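RNA polymerase sigma factor SIGMA-28 (FliA) (Aquifex aeolicus, PDB 1RP3) probably directs RNA polymerase to flagellar gene promoters as a sigma factor, and is bound here in an inactive conformation by the anti-sigma factor FlgM. Local coordinates at residues I12-L17 and A56-S61. Numbering follows the deposited sequence.
Sequences IEREEL and AVDNLS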
ATOM      1  N   ILE A  12      14.614 -19.447 -19.650  1.00 48.65           N
ATOM      2  CA  ILE A  12      13.265 -19.199 -20.139  1.00 48.79           C
ATOM      3  C   ILE A  12      12.218 -19.313 -19.040  1.00 48.66           C
ATOM      4  O   ILE A  12      11.334 -18.460 -18.941  1.00 47.80           O
ATOM      5  CB  ILE A  12      12.906 -20.151 -21.324  1.00 49.72           C
ATOM      6  CG1 ILE A  12      13.804 -19.850 -22.523  1.00 48.79           C
ATOM      7  CG2 ILE A  12      11.433 -20.010 -21.735  1.00 46.92           C
ATOM      8  CD1 ILE A  12      13.741 -18.411 -22.995  1.00 49.68           C
ATOM      9  N   GLU A  13      12.303 -20.366 -18.230  1.00 48.70           N
ATOM     10  CA  GLU A  13      11.335 -20.556 -17.151  1.00 50.24           C
ATOM     11  C   GLU A  13      11.320 -19.305 -16.273  1.00 48.06           C
ATOM     12  O   GLU A  13      10.258 -18.801 -15.915  1.00 47.83           O
ATOM     13  CB  GLU A  13      11.672 -21.782 -16.286  1.00 53.88           C
ATOM     14  CG  GLU A  13      11.832 -23.126 -17.023  1.00 62.46           C
ATOM     15  CD  GLU A  13      10.598 -23.583 -17.788  1.00 66.17           C
ATOM     16  OE1 GLU A  13       9.490 -23.049 -17.547  1.00 70.91           O
ATOM     17  OE2 GLU A  13      10.743 -24.497 -18.633  1.00 69.11           O
ATOM     18  N   ARG A  14      12.513 -18.793 -15.982  1.00 45.12           N
ATOM     19  CA  ARG A  14      12.699 -17.611 -15.164  1.00 43.44           C
ATOM     20  C   ARG A  14      12.000 -16.392 -15.790  1.00 44.92           C
ATOM     21  O   ARG A  14      11.161 -15.751 -15.142  1.00 44.20           O
ATOM     22  CB  ARG A  14      14.200 -17.360 -14.999  1.00 43.28           C
ATOM     23  CG  ARG A  14      14.580 -16.242 -14.041  1.00 41.35           C
ATOM     24  CD  ARG A  14      16.083 -16.041 -14.040  1.00 42.09           C
ATOM     25  NE  ARG A  14      16.501 -14.948 -13.169  1.00 42.35           N
ATOM     26  CZ  ARG A  14      17.657 -14.302 -13.276  1.00 43.82           C
ATOM     27  NH1 ARG A  14      18.523 -14.636 -14.224  1.00 45.53           N
ATOM     28  NH2 ARG A  14      17.952 -13.327 -12.425  1.00 42.57           N
ATOM     29  N   GLU A  15      12.292 -16.116 -17.063  1.00 44.20           N
ATOM     30  CA  GLU A  15      11.683 -14.975 -17.751  1.00 45.84           C
ATOM     31  C   GLU A  15      10.170 -15.049 -17.817  1.00 45.11           C
ATOM     32  O   GLU A  15       9.484 -14.055 -17.580  1.00 46.58           O
ATOM     33  CB  GLU A  15      12.286 -14.771 -19.138  1.00 45.62           C
ATOM     34  CG  GLU A  15      13.671 -14.151 -19.039  1.00 53.67           C
ATOM     35  CD  GLU A  15      14.400 -13.994 -20.368  1.00 57.30           C
ATOM     36  OE1 GLU A  15      13.731 -13.918 -21.431  1.00 57.58           O
ATOM     37  OE2 GLU A  15      15.655 -13.928 -20.327  1.00 56.68           O
ATOM     38  N   GLU A  16       9.651 -16.229 -18.118  1.00 43.55           N
ATOM     39  CA  GLU A  16       8.215 -16.420 -18.189  1.00 42.08           C
ATOM     40  C   GLU A  16       7.599 -16.142 -16.826  1.00 39.80           C
ATOM     41  O   GLU A  16       6.520 -15.559 -16.724  1.00 37.36           O
ATOM     42  CB  GLU A  16       7.880 -17.855 -18.612  1.00 43.29           C
ATOM     43  CG  GLU A  16       8.217 -18.192 -20.067  1.00 48.12           C
ATOM     44  CD  GLU A  16       7.507 -17.297 -21.071  1.00 49.13           C
ATOM     45  OE1 GLU A  16       6.368 -16.852 -20.781  1.00 51.25           O
ATOM     46  OE2 GLU A  16       8.093 -17.046 -22.150  1.00 47.60           O
ATOM     47  N   LEU A  17       8.303 -16.562 -15.778  1.00 40.30           N
ATOM     48  CA  LEU A  17       7.835 -16.377 -14.407  1.00 39.36           C
ATOM     49  C   LEU A  17       7.806 -14.871 -14.074  1.00 37.17           C
ATOM     50  O   LEU A  17       6.813 -14.370 -13.555  1.00 34.99           O
ATOM     51  CB  LEU A  17       8.722 -17.181 -13.447  1.00 40.65           C
ATOM     52  CG  LEU A  17       8.123 -17.849 -12.198  1.00 44.36           C
ATOM     53  CD1 LEU A  17       6.782 -18.520 -12.490  1.00 42.98           C
ATOM     54  CD2 LEU A  17       9.116 -18.882 -11.670  1.00 43.27           C
ATOM     55  N   ALA A  56      12.745 -12.666  -5.806  1.00 32.34           N
ATOM     56  CA  ALA A  56      11.840 -13.680  -5.268  1.00 34.50           C
ATOM     57  C   ALA A  56      11.808 -14.899  -6.181  1.00 35.53           C
ATOM     58  O   ALA A  56      11.786 -16.036  -5.713  1.00 34.50           O
ATOM     59  CB  ALA A  56      10.421 -13.111  -5.110  1.00 30.21           C
ATOM     60  N   VAL A  57      11.814 -14.657  -7.486  1.00 38.66           N
ATOM     61  CA  VAL A  57      11.782 -15.747  -8.457  1.00 39.90           C
ATOM     62  C   VAL A  57      13.043 -16.609  -8.366  1.00 42.54           C
ATOM     63  O   VAL A  57      12.968 -17.834  -8.407  1.00 41.15           O
ATOM     64  CB  VAL A  57      11.598 -15.202  -9.891  1.00 37.77           C
ATOM     65  CG1 VAL A  57      11.937 -16.267 -10.936  1.00 35.39           C
ATOM     66  CG2 VAL A  57      10.176 -14.741 -10.068  1.00 35.68           C
ATOM     67  N   ASP A  58      14.184 -15.962  -8.172  1.00 44.98           N
ATOM     68  CA  ASP A  58      15.451 -16.663  -8.083  1.00 49.38           C
ATOM     69  C   ASP A  58      15.589 -17.494  -6.814  1.00 52.39           C
ATOM     70  O   ASP A  58      16.141 -18.596  -6.847  1.00 53.78           O
ATOM     71  CB  ASP A  58      16.621 -15.672  -8.186  1.00 49.47           C
ATOM     72  CG  ASP A  58      16.730 -15.025  -9.561  1.00 50.98           C
ATOM     73  OD1 ASP A  58      16.050 -15.484 -10.509  1.00 49.55           O
ATOM     74  OD2 ASP A  58      17.509 -14.051  -9.695  1.00 52.73           O
ATOM     75  N   ASN A  59      15.107 -16.949  -5.698  1.00 54.66           N
ATOM     76  CA  ASN A  59      15.173 -17.626  -4.406  1.00 57.13           C
ATOM     77  C   ASN A  59      13.905 -18.443  -4.178  1.00 59.15           C
ATOM     78  O   ASN A  59      13.437 -18.580  -3.049  1.00 61.17           O
ATOM     79  CB  ASN A  59      15.371 -16.602  -3.269  1.00 56.11           C
ATOM     80  N   LEU A  60      13.362 -18.991  -5.259  1.00 61.28           N
ATOM     81  CA  LEU A  60      12.144 -19.786  -5.200  1.00 64.16           C
ATOM     82  C   LEU A  60      12.464 -21.275  -5.387  1.00 69.13           C
ATOM     83  O   LEU A  60      13.390 -21.635  -6.124  1.00 70.19           O
ATOM     84  CB  LEU A  60      11.180 -19.314  -6.290  1.00 61.55           C
ATOM     85  CG  LEU A  60       9.673 -19.444  -6.079  1.00 58.39           C
ATOM     86  CD1 LEU A  60       9.271 -18.682  -4.840  1.00 56.80           C
ATOM     87  CD2 LEU A  60       8.928 -18.909  -7.285  1.00 56.28           C
ATOM     88  N   SER A  61      11.710 -22.128  -4.692  1.00 73.44           N
ATOM     89  CA  SER A  61      11.876 -23.583  -4.763  1.00 77.97           C
ATOM     90  C   SER A  61      10.578 -24.286  -4.362  1.00 80.70           C
ATOM     91  O   SER A  61      10.446 -25.505  -4.514  1.00 81.60           O
ATOM     92  CB  SER A  61      13.029 -24.055  -3.865  1.00 77.65           C
ATOM     93  OG  SER A  61      14.285 -23.707  -4.421  1.00 77.77           O
TER
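With CG trans to the backbone N (chi1 -174°) and the chain extended as far as NE, Arg14 carries its guanidinium out from helix 7-33 and across to Asp58, the last residue of helix 42-58. The Asp58 carboxylate, its CG placed beside its own backbone N, offers both oxygens to the arginine: NE of Arg14 lies 2.8 Å from OD1 of Asp58, and NH2 of Arg14 lies 2.9 Å from OD2. The guanidinium and carboxylate planes of this two-pronged salt bridge are turned 54° apart, which probably contributes to the bend of both hydrogen bonds; both are weak, the NE one bending to 120° at the hydrogen. Beside the charged pair, Val57 directs CG1 at the first helix, where it meets CD2 of Leu17 at 3.9 Å and the aliphatic CG of Arg14 at 4.1 Å. The contact thus joins helix 7-33 to the end of helix 42-58, which belongs to sigma-70 region 2, at the surface of a chain with no strands, with the backbones closest where CA of Arg14 and CA of Val57 are 7.0 Å apart. Replacing Arg14 with an alanine would probably leave the Asp58 carboxylate without its cationic mate and strip Val57 CG1 of part of its cover. Past the helix end, CD2 of Leu60 reaches CD2 of Leu17 at a looser 4.4 Å, while Leu60 also touches Tyr71 of helix 66-85. Arg14 additionally packs on Leu15 of the FlgM chain.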